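Local coordinates for protein anaphase-promoting complex subunit CUT9 (Schizosaccharomyces pombe, PDB 2XPI) that forms part of the anaphase-promoting complex/cyclosome, a cell cycle-regulated E3 ubiquitin-protein ligase that controls progression through mitosis and the G1 phase, at residues T247-W252 with T282-E287; F321-A326 with K507-E512; A409-A414 with S428-A433; L442-L447 with L464-A469; N500-V505 with A517-L522. All coordinates share one frame; numbering follows the deposited sequence.

Contact 1 of 5, residues T247-W252 with T282-E287; sequences TADEEW and TSHEDE
One face of the Trp252 indole carries the imidazole of His284, whose CG sits over the middle of the indole, 3.6 Å above its plane. Seen from the histidine, Trp252 CG covers one imidazole face closer to the rim. The two rings make an offset stack, nearly parallel at 10°, with the five-membered ring of Trp252 centred 3.9 Å from the imidazole. At the edges of the imidazole lie Ser283 OG and the Glu287 carboxylate, both in plane. Asp249 OD1 is also near that edge, 4.4 Å from His284 NE2, close enough that its charge might favour a protonated histidine. Trp252 and His284 run antiparallel alongside one another; each CG lies beside its own backbone N (chi1 -81° and -64°), which lays the flat groups together. Each CB makes a CH-pi contact with the partner ring: His284 CB stands 3.6 Å from the centroid of the Trp252 six-membered ring, and Trp252 CB rests over the imidazole. Helix 248-257 of TPR 5 is thereby joined to the loop that leads into helix 285-296 of TPR 6 in the tetratricopeptide solenoid. A capping box of Thr247 and Glu250 opens the first helix; Glu250 N donates to Thr247 OG1 at 3.2 Å. Histidine suits the place because its ring edge is polar: ND1 gives a weak but straight bond to Glu287 OE2 at 3.5 Å, which may help to orient the imidazole. Trp252, buried and broad, also touches Leu279, and its NE1 bonds weakly to Asn280 O. Glu287 CB meets Trp252 CZ3 at 4.0 Å.

Contact 2 of 5, residues F321-A326 with K507-E512; sequences FIDVLA and KTQSNE
Gln509 holds CG anti to its carbonyl carbon (chi1 -54°) and runs extended beyond it, a straight reach that carries its amide to the first turn of helix 321-334, beside Phe321, Ile322 and Asp323. Asp323 CG lies on the backbone-N side of its own residue (chi1 -67°), which turns the carboxylate back to the same place. The side chains of Asp323 and Gln509 run crosswise, carboxylate and amide planes 57° apart. A long, flexible side chain suits this position, because it spans the distance from the loop to the helix while its aliphatic part lies against apolar atoms. That part is met by Ile322, roughly perpendicular to it: Ile322 CD1 is 3.9 Å from Gln509 CB, and Ile322 CB is 3.8 Å from Gln509 CD. Phe321 uses its rim instead. Ser510 CA lies in the plane of the ring at 3.9 Å from Phe321 CD2, and Ser510 CB stands at the same distance from Phe321 CE2. Within the loop, Thr508 OG1 and Ser510 OG share a hydrogen bond of 2.5 Å. The strongest polar partner of Asp323 is Arg320, which forms a salt bridge with OD2. Replacing Asp323 by an alanine is likely to leave Arg320 without that mate and the amide of Gln509 without a polar flank. Gln509 and Ser319 are joined by backbone bonds as well. Helix 321-334 belongs to TPR 7 and the loop follows helix 491-507 of TPR 12; such a meeting of repeats far apart in sequence is consistent with neighbouring turns of a TPR superhelix.

Contact 3 of 5, residues A409-A414 with S428-A433; sequences AWIGFA and SAYTTA
Trp410 turns one face of its indole toward Thr432, whose OG1 stands over the ring centre, 3.4 Å above the plane, the two side chains nearly perpendicular. Helix 407-420 and helix 423-435 form the antiparallel helical hairpin of TPR 10, the axes of 409-414 and 428-433 coming within 8.2 Å, with 161° between their directions. The residue types follow the TPR consensus: a bulky tryptophan near the start of the first helix, a small residue one turn on, and an aromatic and an alanine in the second helix. Where the backbones come nearest the side chains are methyls, Ala414 CB meeting Ala429 CB; alanine suits this close approach because it adds only a methyl. On one flank of these methyls, Trp410 CB rests 3.8 Å from Ala433 CB, while the Trp410 indole has its NE1 bonded to Pro404 O. On the other flank Tyr430 offers two aspects of its ring. Its face takes a CH-pi contact from Ala414 CB, 16° off the normal; its edge is approached near the ring plane by Ile411 CD1, 4.1 Å from Tyr430 CD1. The Tyr430 OH is hydrogen-bonded to a basic side chain of the chain of another protein; Ile411 packs on an apolar side chain of that same chain. Although Ile411 CB points away from the partner helix, with chi2 at -47° the terminal methyl comes back toward it, CD1 lying 3.5 Å from Ala433 CB.

Contact 4 of 5, residues L442-L447 with L464-A469; sequences LPYLFL and LQSSYA
This is a close helix-helix contact within one repeat, TPR 11, in which a tyrosine and a leucine meet small serines and a second leucine; the axes of 442-447 and 464-469 approach to 7.8 Å at 159°, antiparallel. Such closeness is consistent with the small serines the second helix presents. Tyr444 projects toward it, CG anti to the carbonyl carbon (chi1 -69°), and Ser466 CB comes obliquely to the ring, 3.4 Å from Tyr444 CD2. Ser467 N lies near the plane of that ring, at its edge. Ser467 fits against the backbone of Leu445 and against Tyr444 CB, which is 3.6 Å from Ser467 OG. Both serine hydroxyls bond within their own helix, Ser466 OG to Glu462 O and Ser467 OG to Tyr463 O, so their polarity is met. Leu464 closes the apolar end, its CD2 at 4.2 Å from Leu445 CD2. Helix 475-487 of the next repeat flanks the pair, meeting Leu445 through Leu476 and Glu480, and Ser467 through Leu477. On the preceding side lies helix 423-435, where Leu447 touches Tyr430 and Pro443 touches Ala434, while Leu442, Pro443 and Phe446 pack on apolar side chains of the chain of another protein.

Contact 5 of 5, residues N500-V505 with A517-L522; sequences NALLLV and ATWANL
Leu502 and Thr518 point toward each other tip to tip, joining the second helix of TPR 12 to the first of TPR 13, successive antiparallel members of the tetratricopeptide stack. The axes of 500-505 and 517-522 stay 10.3 Å apart at 150°, wider than a pair meeting through alanines, and the branched leucine spans much of the interval. Among aliphatic contacts, the closest is Leu502 CD1 to Thr518 CG2, 3.5 Å. In Thr518, with OG1 beside the backbone N (chi1 -62°), CG2 falls anti to that N, which presents carbon rather than hydroxyl to the leucine. The same methyl also reaches Ala501 CB at 4.0 Å, and the side chains of Leu502 and Leu522 meet at a slant, CD2 to CD2 at 4.1 Å. The aromatic contact is a CH-pi interaction: Leu502 CG lies over one face of the Trp519 indole, 4.1 Å from the centroid of the six-membered ring. The branched end of leucine thus serves three neighbours at once, a threonine methyl, an indole face and a second leucine. With an alanine in place of Leu502, the indole face and Thr518 CG2 would probably lose their shared apolar cover and a gap would open. Gln541 and Leu545 of helix 532-545 also touch Trp519. Asn521 OD1 and ND2 bond to the backbone of another protein's chain, consistent with the hcn1-binding role of TPR 13; Thr518 also packs on an apolar side chain there. At the fusion of the two indole rings, Leu502 CG is 3.9 Å from Trp519 CE2.

From the N terminus, contact 1 comes first, closing a loop of 29 residues between TPR 5 and TPR 6. The chain then enters helix 321-334, where contact 2 opens a loop of 180 mostly helical residues that closes only after helix 491-507. Contacts 3 and 4 are nested inside it, each a short hairpin, and they touch through Tyr430 and Phe446, binding TPR 10 to TPR 11. Contact 5 begins within the loop of contact 2 and ends beyond it, so the two cross, and they meet where Ser510 OG packs on Val505 CG1. Local hairpins and stacked neighbours thus build the solenoid, and contact 2 ties TPR 7 to the end of TPR 12.

Contact 1 of 5, residues T247-W252 with T282-E287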
# COMPACT_ATOMS: atom_id res chain seq x y z
N THR A 247 5.79 -32.84 4.07
CA THR A 247 6.98 -33.53 4.54
C THR A 247 7.99 -33.57 3.41
O THR A 247 7.63 -33.47 2.24
CB THR A 247 6.69 -34.97 5.01
OG1 THR A 247 6.20 -35.75 3.92
CG2 THR A 247 5.67 -34.98 6.15
N ALA A 248 9.26 -33.70 3.75
CA ALA A 248 10.31 -33.80 2.74
C ALA A 248 9.92 -34.74 1.59
O ALA A 248 10.11 -34.41 0.41
CB ALA A 248 11.61 -34.25 3.39
N ASP A 249 9.39 -35.91 1.93
CA ASP A 249 8.95 -36.89 0.94
C ASP A 249 7.80 -36.37 0.09
O ASP A 249 7.89 -36.39 -1.14
CB ASP A 249 8.54 -38.21 1.61
CG ASP A 249 9.74 -39.10 1.93
OD1 ASP A 249 10.84 -38.83 1.40
OD2 ASP A 249 9.56 -40.08 2.71
N GLU A 250 6.74 -35.90 0.72
CA GLU A 250 5.60 -35.34 0.02
C GLU A 250 6.02 -34.30 -1.04
O GLU A 250 5.45 -34.27 -2.13
CB GLU A 250 4.64 -34.67 1.00
CG GLU A 250 3.88 -35.59 1.92
CD GLU A 250 3.09 -34.81 2.96
OE1 GLU A 250 3.66 -33.87 3.57
OE2 GLU A 250 1.90 -35.12 3.17
N GLU A 251 6.99 -33.46 -0.71
CA GLU A 251 7.48 -32.41 -1.61
C GLU A 251 8.13 -32.97 -2.87
O GLU A 251 7.88 -32.49 -3.97
CB GLU A 251 8.45 -31.47 -0.89
CG GLU A 251 7.77 -30.34 -0.10
CD GLU A 251 8.70 -29.68 0.94
OE1 GLU A 251 9.90 -30.06 0.99
OE2 GLU A 251 8.22 -28.79 1.69
N TRP A 252 8.97 -33.99 -2.71
CA TRP A 252 9.58 -34.65 -3.85
C TRP A 252 8.56 -35.39 -4.70
O TRP A 252 8.59 -35.32 -5.92
CB TRP A 252 10.71 -35.58 -3.41
CG TRP A 252 11.98 -34.84 -3.17
CD1 TRP A 252 12.44 -34.36 -1.98
CD2 TRP A 252 12.96 -34.47 -4.16
NE1 TRP A 252 13.65 -33.72 -2.16
CE2 TRP A 252 13.98 -33.78 -3.49
CE3 TRP A 252 13.06 -34.67 -5.54
CZ2 TRP A 252 15.10 -33.27 -4.16
CZ3 TRP A 252 14.16 -34.17 -6.20
CH2 TRP A 252 15.17 -33.48 -5.51
N THR A 282 19.01 -33.54 1.16
CA THR A 282 19.63 -34.81 1.57
C THR A 282 19.00 -36.09 1.00
O THR A 282 19.72 -37.04 0.69
CB THR A 282 19.76 -34.93 3.14
OG1 THR A 282 18.50 -35.32 3.72
CG2 THR A 282 20.25 -33.62 3.75
N SER A 283 17.68 -36.11 0.86
CA SER A 283 16.97 -37.37 0.59
C SER A 283 17.11 -37.90 -0.84
O SER A 283 17.08 -39.11 -1.06
CB SER A 283 15.49 -37.26 0.97
OG SER A 283 14.93 -36.03 0.53
N HIS A 284 17.24 -37.00 -1.80
CA HIS A 284 17.31 -37.37 -3.21
C HIS A 284 18.54 -36.75 -3.83
O HIS A 284 18.46 -36.02 -4.82
CB HIS A 284 16.06 -36.88 -3.93
CG HIS A 284 14.80 -37.51 -3.46
ND1 HIS A 284 14.04 -38.34 -4.25
CD2 HIS A 284 14.17 -37.44 -2.26
CE1 HIS A 284 12.99 -38.75 -3.56
NE2 HIS A 284 13.04 -38.23 -2.35
N GLU A 285 19.68 -37.06 -3.23
CA GLU A 285 20.97 -36.48 -3.61
C GLU A 285 21.28 -36.57 -5.10
O GLU A 285 22.02 -35.76 -5.66
CB GLU A 285 22.08 -37.18 -2.81
CG GLU A 285 23.29 -36.31 -2.55
CD GLU A 285 23.80 -36.47 -1.13
OE1 GLU A 285 22.96 -36.50 -0.20
OE2 GLU A 285 25.04 -36.58 -0.96
N ASP A 286 20.67 -37.57 -5.74
CA ASP A 286 20.97 -37.96 -7.11
C ASP A 286 20.18 -37.15 -8.16
O ASP A 286 20.77 -36.53 -9.05
CB ASP A 286 20.63 -39.44 -7.22
CG ASP A 286 19.86 -39.95 -6.00
OD1 ASP A 286 20.49 -40.24 -4.95
OD2 ASP A 286 18.61 -40.02 -6.07
N GLU A 287 18.85 -37.17 -8.05
CA GLU A 287 18.01 -36.36 -8.92
C GLU A 287 18.47 -34.93 -8.81
O GLU A 287 18.45 -34.18 -9.78
CB GLU A 287 16.55 -36.45 -8.48
CG GLU A 287 15.87 -37.78 -8.76
CD GLU A 287 15.74 -38.64 -7.52
OE1 GLU A 287 16.59 -38.51 -6.60
OE2 GLU A 287 14.80 -39.46 -7.45

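Contact 2 of 5, residues F321-A326 with K507-E512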
# COMPACT_ATOMS: atom_id res chain seq x y z
N PHE A 321 31.81 -24.50 6.22
CA PHE A 321 31.34 -23.15 6.49
C PHE A 321 32.05 -22.01 5.76
O PHE A 321 31.45 -20.97 5.52
CB PHE A 321 31.31 -22.90 8.00
CG PHE A 321 30.49 -23.90 8.77
CD1 PHE A 321 29.12 -23.98 8.57
CD2 PHE A 321 31.08 -24.74 9.70
CE1 PHE A 321 28.35 -24.90 9.28
CE2 PHE A 321 30.32 -25.67 10.42
CZ PHE A 321 28.97 -25.75 10.21
N ILE A 322 33.33 -22.17 5.42
CA ILE A 322 34.04 -21.14 4.67
C ILE A 322 33.49 -21.12 3.27
O ILE A 322 33.29 -20.06 2.66
CB ILE A 322 35.55 -21.44 4.58
CG1 ILE A 322 36.17 -21.60 5.97
CG2 ILE A 322 36.28 -20.36 3.80
CD1 ILE A 322 37.56 -22.20 5.93
N ASP A 323 33.24 -22.31 2.74
CA ASP A 323 32.66 -22.42 1.41
C ASP A 323 31.29 -21.74 1.33
O ASP A 323 31.05 -20.96 0.41
CB ASP A 323 32.58 -23.87 0.96
CG ASP A 323 33.96 -24.47 0.73
OD1 ASP A 323 34.92 -23.67 0.58
OD2 ASP A 323 34.09 -25.72 0.70
N VAL A 324 30.42 -22.03 2.30
CA VAL A 324 29.13 -21.38 2.41
C VAL A 324 29.27 -19.85 2.39
O VAL A 324 28.50 -19.18 1.73
CB VAL A 324 28.34 -21.81 3.68
CG1 VAL A 324 27.02 -21.05 3.79
CG2 VAL A 324 28.11 -23.30 3.71
N LEU A 325 30.25 -19.31 3.11
CA LEU A 325 30.45 -17.86 3.15
C LEU A 325 31.00 -17.26 1.83
O LEU A 325 30.59 -16.17 1.40
CB LEU A 325 31.34 -17.46 4.32
CG LEU A 325 30.62 -17.43 5.67
CD1 LEU A 325 31.60 -17.26 6.85
CD2 LEU A 325 29.55 -16.37 5.67
N ALA A 326 31.91 -17.97 1.18
CA ALA A 326 32.35 -17.53 -0.13
C ALA A 326 31.14 -17.30 -1.05
O ALA A 326 31.02 -16.25 -1.68
CB ALA A 326 33.30 -18.53 -0.74
N LYS A 507 37.63 -33.06 7.95
CA LYS A 507 37.17 -32.85 6.58
C LYS A 507 36.31 -31.59 6.43
O LYS A 507 36.20 -31.02 5.34
CB LYS A 507 36.38 -34.07 6.09
CG LYS A 507 37.09 -35.40 6.30
CD LYS A 507 36.16 -36.57 6.01
CE LYS A 507 36.62 -37.86 6.69
NZ LYS A 507 35.51 -38.86 6.84
N THR A 508 35.69 -31.15 7.52
CA THR A 508 34.85 -29.97 7.46
C THR A 508 35.68 -28.70 7.65
O THR A 508 36.90 -28.75 7.63
CB THR A 508 33.74 -30.01 8.52
OG1 THR A 508 34.28 -29.60 9.79
CG2 THR A 508 33.17 -31.43 8.63
N GLN A 509 35.00 -27.57 7.84
CA GLN A 509 35.68 -26.29 7.97
C GLN A 509 35.18 -25.61 9.22
O GLN A 509 35.06 -24.38 9.27
CB GLN A 509 35.43 -25.40 6.74
CG GLN A 509 35.78 -26.05 5.42
CD GLN A 509 35.41 -25.19 4.22
OE1 GLN A 509 36.25 -24.91 3.36
NE2 GLN A 509 34.17 -24.76 4.16
N SER A 510 34.89 -26.40 10.25
CA SER A 510 34.33 -25.87 11.49
C SER A 510 35.37 -25.27 12.40
O SER A 510 36.52 -25.73 12.46
CB SER A 510 33.56 -26.95 12.23
OG SER A 510 34.04 -28.24 11.88
N ASN A 511 34.97 -24.22 13.11
CA ASN A 511 35.76 -23.64 14.19
C ASN A 511 36.27 -24.78 15.10
O ASN A 511 35.49 -25.57 15.64
CB ASN A 511 34.87 -22.65 14.94
CG ASN A 511 35.57 -21.97 16.11
OD1 ASN A 511 34.91 -21.33 16.95
ND2 ASN A 511 36.89 -22.11 16.18
N GLU A 512 37.58 -24.89 15.25
CA GLU A 512 38.14 -26.06 15.94
C GLU A 512 37.87 -26.08 17.46
O GLU A 512 37.86 -27.14 18.08
CB GLU A 512 39.64 -26.20 15.66

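Contact 3 of 5, residues A409-A414 with S428-A433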
# COMPACT_ATOMS: atom_id res chain seq x y z
N ALA A 409 14.40 -18.95 13.28
CA ALA A 409 14.16 -18.15 14.48
C ALA A 409 13.79 -19.04 15.65
O ALA A 409 14.07 -18.71 16.81
CB ALA A 409 13.07 -17.15 14.23
N TRP A 410 13.14 -20.17 15.35
CA TRP A 410 12.77 -21.12 16.39
C TRP A 410 13.99 -21.84 16.94
O TRP A 410 14.09 -22.02 18.13
CB TRP A 410 11.72 -22.12 15.88
CG TRP A 410 10.33 -21.54 15.82
CD1 TRP A 410 9.68 -21.08 14.71
CD2 TRP A 410 9.43 -21.33 16.92
NE1 TRP A 410 8.44 -20.62 15.04
CE2 TRP A 410 8.26 -20.75 16.39
CE3 TRP A 410 9.50 -21.59 18.29
CZ2 TRP A 410 7.15 -20.43 17.19
CZ3 TRP A 410 8.40 -21.26 19.08
CH2 TRP A 410 7.24 -20.69 18.52
N ILE A 411 14.92 -22.23 16.06
CA ILE A 411 16.17 -22.85 16.49
C ILE A 411 16.94 -21.90 17.41
O ILE A 411 17.33 -22.27 18.52
CB ILE A 411 17.06 -23.30 15.30
CG1 ILE A 411 16.42 -24.48 14.55
CG2 ILE A 411 18.41 -23.76 15.78
CD1 ILE A 411 15.90 -25.61 15.47
N GLY A 412 17.15 -20.67 16.95
CA GLY A 412 17.75 -19.65 17.79
C GLY A 412 17.04 -19.50 19.12
O GLY A 412 17.69 -19.35 20.15
N PHE A 413 15.72 -19.53 19.10
CA PHE A 413 14.90 -19.40 20.30
C PHE A 413 15.19 -20.56 21.26
O PHE A 413 15.48 -20.36 22.45
CB PHE A 413 13.43 -19.43 19.89
CG PHE A 413 12.48 -18.95 20.93
CD1 PHE A 413 12.83 -17.95 21.81
CD2 PHE A 413 11.20 -19.48 20.99
CE1 PHE A 413 11.93 -17.48 22.77
CE2 PHE A 413 10.30 -19.05 21.97
CZ PHE A 413 10.67 -18.04 22.86
N ALA A 414 15.13 -21.78 20.74
CA ALA A 414 15.40 -22.96 21.56
C ALA A 414 16.80 -22.95 22.16
O ALA A 414 16.96 -23.26 23.35
CB ALA A 414 15.15 -24.23 20.76
N SER A 428 10.03 -27.46 23.82
CA SER A 428 8.92 -26.87 23.06
C SER A 428 9.41 -26.26 21.76
O SER A 428 8.95 -26.61 20.68
CB SER A 428 8.21 -25.78 23.85
OG SER A 428 7.55 -26.31 24.97
N ALA A 429 10.35 -25.32 21.87
CA ALA A 429 10.87 -24.64 20.70
C ALA A 429 11.46 -25.62 19.69
O ALA A 429 11.21 -25.47 18.50
CB ALA A 429 11.87 -23.56 21.10
N TYR A 430 12.23 -26.62 20.14
CA TYR A 430 12.81 -27.60 19.20
C TYR A 430 11.75 -28.47 18.55
O TYR A 430 11.93 -28.93 17.42
CB TYR A 430 13.83 -28.53 19.87
CG TYR A 430 15.17 -27.92 20.19
CD1 TYR A 430 15.88 -27.18 19.24
CD2 TYR A 430 15.73 -28.10 21.45
CE1 TYR A 430 17.11 -26.62 19.57
CE2 TYR A 430 16.96 -27.56 21.78
CZ TYR A 430 17.64 -26.82 20.84
OH TYR A 430 18.85 -26.29 21.20
N THR A 431 10.67 -28.77 19.26
CA THR A 431 9.65 -29.58 18.64
C THR A 431 8.82 -28.74 17.69
O THR A 431 8.54 -29.19 16.58
CB THR A 431 8.80 -30.40 19.64
OG1 THR A 431 8.03 -29.52 20.45
CG2 THR A 431 9.69 -31.22 20.56
N THR A 432 8.45 -27.51 18.06
CA THR A 432 7.83 -26.68 17.02
C THR A 432 8.77 -26.43 15.83
O THR A 432 8.31 -26.29 14.70
CB THR A 432 7.05 -25.39 17.48
OG1 THR A 432 7.52 -24.26 16.75
CG2 THR A 432 7.08 -25.12 18.98
N ALA A 433 10.08 -26.43 16.05
CA ALA A 433 11.01 -26.28 14.93
C ALA A 433 11.14 -27.52 14.07
O ALA A 433 11.41 -27.43 12.89
CB ALA A 433 12.37 -25.83 15.41

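Contact 4 of 5, residues L442-L447 with L464-A469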
# COMPACT_ATOMS: atom_id res chain seq x y z
N LEU A 442 18.90 -32.16 12.06
CA LEU A 442 19.30 -31.31 13.16
C LEU A 442 18.30 -31.15 14.31
O LEU A 442 18.68 -31.24 15.45
CB LEU A 442 19.74 -29.94 12.65
CG LEU A 442 21.13 -29.90 12.03
CD1 LEU A 442 21.43 -28.50 11.57
CD2 LEU A 442 22.17 -30.34 13.03
N PRO A 443 17.01 -30.91 14.01
CA PRO A 443 16.05 -30.86 15.13
C PRO A 443 16.03 -32.09 16.05
O PRO A 443 15.94 -31.88 17.25
CB PRO A 443 14.72 -30.67 14.43
CG PRO A 443 15.09 -29.82 13.23
CD PRO A 443 16.40 -30.45 12.75
N TYR A 444 16.11 -33.31 15.53
CA TYR A 444 16.19 -34.51 16.39
C TYR A 444 17.52 -34.58 17.14
O TYR A 444 17.58 -35.12 18.25
CB TYR A 444 16.08 -35.78 15.57
CG TYR A 444 14.71 -36.00 14.99
CD1 TYR A 444 13.61 -35.36 15.50
CD2 TYR A 444 14.53 -36.86 13.92
CE1 TYR A 444 12.39 -35.55 14.98
CE2 TYR A 444 13.30 -37.06 13.39
CZ TYR A 444 12.23 -36.41 13.92
OH TYR A 444 10.98 -36.61 13.36
N LEU A 445 18.57 -34.09 16.50
CA LEU A 445 19.85 -33.94 17.15
C LEU A 445 19.67 -33.13 18.42
O LEU A 445 20.05 -33.56 19.52
CB LEU A 445 20.81 -33.20 16.23
CG LEU A 445 22.24 -33.70 16.34
CD1 LEU A 445 23.16 -32.96 15.38
CD2 LEU A 445 22.69 -33.57 17.77
N PHE A 446 19.08 -31.95 18.27
CA PHE A 446 18.95 -31.03 19.39
C PHE A 446 18.00 -31.58 20.45
O PHE A 446 18.26 -31.47 21.66
CB PHE A 446 18.49 -29.66 18.89
CG PHE A 446 19.42 -29.03 17.89
CD1 PHE A 446 20.77 -29.26 17.93
CD2 PHE A 446 18.93 -28.16 16.91
CE1 PHE A 446 21.63 -28.67 17.00
CE2 PHE A 446 19.78 -27.56 15.98
CZ PHE A 446 21.12 -27.81 16.02
N LEU A 447 16.89 -32.18 20.02
CA LEU A 447 15.98 -32.83 20.95
C LEU A 447 16.74 -33.91 21.75
O LEU A 447 16.53 -34.06 22.94
CB LEU A 447 14.79 -33.45 20.22
CG LEU A 447 13.41 -32.78 20.13
CD1 LEU A 447 13.26 -31.65 21.13
CD2 LEU A 447 13.13 -32.29 18.71
N LEU A 464 18.26 -39.51 18.72
CA LEU A 464 19.56 -39.57 18.06
C LEU A 464 19.64 -40.62 16.93
O LEU A 464 20.20 -40.34 15.88
CB LEU A 464 20.70 -39.75 19.08
CG LEU A 464 20.96 -38.52 19.96
CD1 LEU A 464 21.98 -38.84 21.02
CD2 LEU A 464 21.40 -37.32 19.17
N GLN A 465 19.08 -41.80 17.15
CA GLN A 465 18.98 -42.79 16.06
C GLN A 465 18.16 -42.22 14.91
O GLN A 465 18.44 -42.47 13.74
CB GLN A 465 18.34 -44.10 16.56
CG GLN A 465 19.19 -44.86 17.57
CD GLN A 465 20.56 -45.22 17.02
OE1 GLN A 465 20.71 -45.55 15.83
NE2 GLN A 465 21.59 -45.17 17.88
N SER A 466 17.14 -41.45 15.25
CA SER A 466 16.35 -40.74 14.26
C SER A 466 17.16 -39.76 13.41
O SER A 466 17.08 -39.86 12.19
CB SER A 466 15.13 -40.07 14.89
OG SER A 466 14.16 -41.04 15.26
N SER A 467 17.94 -38.84 13.99
CA SER A 467 18.77 -37.99 13.12
C SER A 467 19.72 -38.83 12.29
O SER A 467 19.91 -38.58 11.10
CB SER A 467 19.55 -36.88 13.84
OG SER A 467 19.45 -36.98 15.24
N TYR A 468 20.33 -39.82 12.92
CA TYR A 468 21.32 -40.63 12.22
C TYR A 468 20.71 -41.30 10.98
O TYR A 468 21.37 -41.45 9.96
CB TYR A 468 21.92 -41.67 13.16
CG TYR A 468 23.09 -42.43 12.58
CD1 TYR A 468 22.92 -43.71 12.05
CD2 TYR A 468 24.37 -41.87 12.58
CE1 TYR A 468 24.00 -44.41 11.52
CE2 TYR A 468 25.45 -42.56 12.06
CZ TYR A 468 25.27 -43.83 11.53
OH TYR A 468 26.35 -44.50 11.00
N ALA A 469 19.45 -41.71 11.06
CA ALA A 469 18.83 -42.35 9.90
C ALA A 469 18.68 -41.37 8.73
O ALA A 469 18.82 -41.76 7.57
CB ALA A 469 17.48 -42.98 10.27

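Contact 5 of 5, residues N500-V505 with A517-L522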
# COMPACT_ATOMS: atom_id res chain seq x y z
N ASN A 500 35.30 -41.04 15.26
CA ASN A 500 34.73 -40.70 13.96
C ASN A 500 34.24 -39.27 13.85
O ASN A 500 34.26 -38.70 12.76
CB ASN A 500 33.63 -41.69 13.59
CG ASN A 500 34.08 -42.63 12.51
OD1 ASN A 500 34.63 -43.70 12.78
ND2 ASN A 500 33.90 -42.22 11.26
N ALA A 501 33.80 -38.69 14.96
CA ALA A 501 33.51 -37.27 14.99
C ALA A 501 34.79 -36.54 14.60
O ALA A 501 34.79 -35.75 13.66
CB ALA A 501 33.08 -36.84 16.39
N LEU A 502 35.87 -36.83 15.32
CA LEU A 502 37.19 -36.25 15.05
C LEU A 502 37.64 -36.40 13.60
O LEU A 502 38.13 -35.44 13.00
CB LEU A 502 38.25 -36.85 15.97
CG LEU A 502 38.39 -36.21 17.36
CD1 LEU A 502 37.45 -35.00 17.55
CD2 LEU A 502 38.23 -37.25 18.47
N LEU A 503 37.48 -37.59 13.04
CA LEU A 503 37.80 -37.78 11.63
C LEU A 503 36.92 -36.87 10.79
O LEU A 503 37.42 -36.17 9.91
CB LEU A 503 37.61 -39.23 11.21
CG LEU A 503 38.49 -40.27 11.92
CD1 LEU A 503 38.83 -41.38 10.95
CD2 LEU A 503 39.75 -39.64 12.47
N LEU A 504 35.62 -36.87 11.07
CA LEU A 504 34.67 -36.01 10.36
C LEU A 504 35.07 -34.54 10.39
O LEU A 504 35.12 -33.90 9.35
CB LEU A 504 33.27 -36.16 10.94
CG LEU A 504 32.25 -36.89 10.07
CD1 LEU A 504 32.74 -36.99 8.64
CD2 LEU A 504 31.96 -38.25 10.65
N VAL A 505 35.31 -34.02 11.58
CA VAL A 505 35.69 -32.62 11.77
C VAL A 505 36.90 -32.18 10.96
O VAL A 505 37.00 -31.01 10.58
CB VAL A 505 35.96 -32.32 13.26
CG1 VAL A 505 36.71 -31.01 13.42
CG2 VAL A 505 34.67 -32.29 14.02
N ALA A 517 35.73 -30.65 23.56
CA ALA A 517 34.88 -31.48 24.39
C ALA A 517 34.87 -32.92 23.88
O ALA A 517 34.83 -33.87 24.66
CB ALA A 517 33.48 -30.93 24.44
N THR A 518 34.92 -33.08 22.56
CA THR A 518 35.01 -34.42 21.97
C THR A 518 36.33 -35.11 22.32
O THR A 518 36.34 -36.28 22.70
CB THR A 518 34.78 -34.38 20.45
OG1 THR A 518 33.46 -33.89 20.21
CG2 THR A 518 34.90 -35.75 19.83
N TRP A 519 37.44 -34.38 22.19
CA TRP A 519 38.75 -34.91 22.56
C TRP A 519 38.76 -35.35 24.01
O TRP A 519 39.16 -36.46 24.33
CB TRP A 519 39.82 -33.84 22.35
CG TRP A 519 40.33 -33.78 20.96
CD1 TRP A 519 40.12 -32.78 20.05
CD2 TRP A 519 41.14 -34.76 20.29
NE1 TRP A 519 40.75 -33.07 18.87
CE2 TRP A 519 41.39 -34.28 18.99
CE3 TRP A 519 41.68 -36.00 20.68
CZ2 TRP A 519 42.15 -35.00 18.06
CZ3 TRP A 519 42.45 -36.71 19.75
CH2 TRP A 519 42.67 -36.20 18.46
N ALA A 520 38.32 -34.46 24.90
CA ALA A 520 38.24 -34.82 26.30
C ALA A 520 37.27 -35.98 26.45
O ALA A 520 37.54 -36.89 27.21
CB ALA A 520 37.81 -33.64 27.14
N ASN A 521 36.16 -35.97 25.71
CA ASN A 521 35.26 -37.12 25.74
C ASN A 521 35.99 -38.43 25.43
O ASN A 521 35.86 -39.42 26.15
CB ASN A 521 34.08 -36.95 24.77
CG ASN A 521 33.06 -35.94 25.25
OD1 ASN A 521 33.11 -35.46 26.39
ND2 ASN A 521 32.11 -35.59 24.39
N LEU A 522 36.74 -38.45 24.35
CA LEU A 522 37.50 -39.63 23.97
C LEU A 522 38.45 -40.00 25.10
O LEU A 522 38.63 -41.17 25.41
CB LEU A 522 38.28 -39.33 22.70
CG LEU A 522 39.14 -40.42 22.11
CD1 LEU A 522 38.27 -41.51 21.52
CD2 LEU A 522 40.05 -39.80 21.06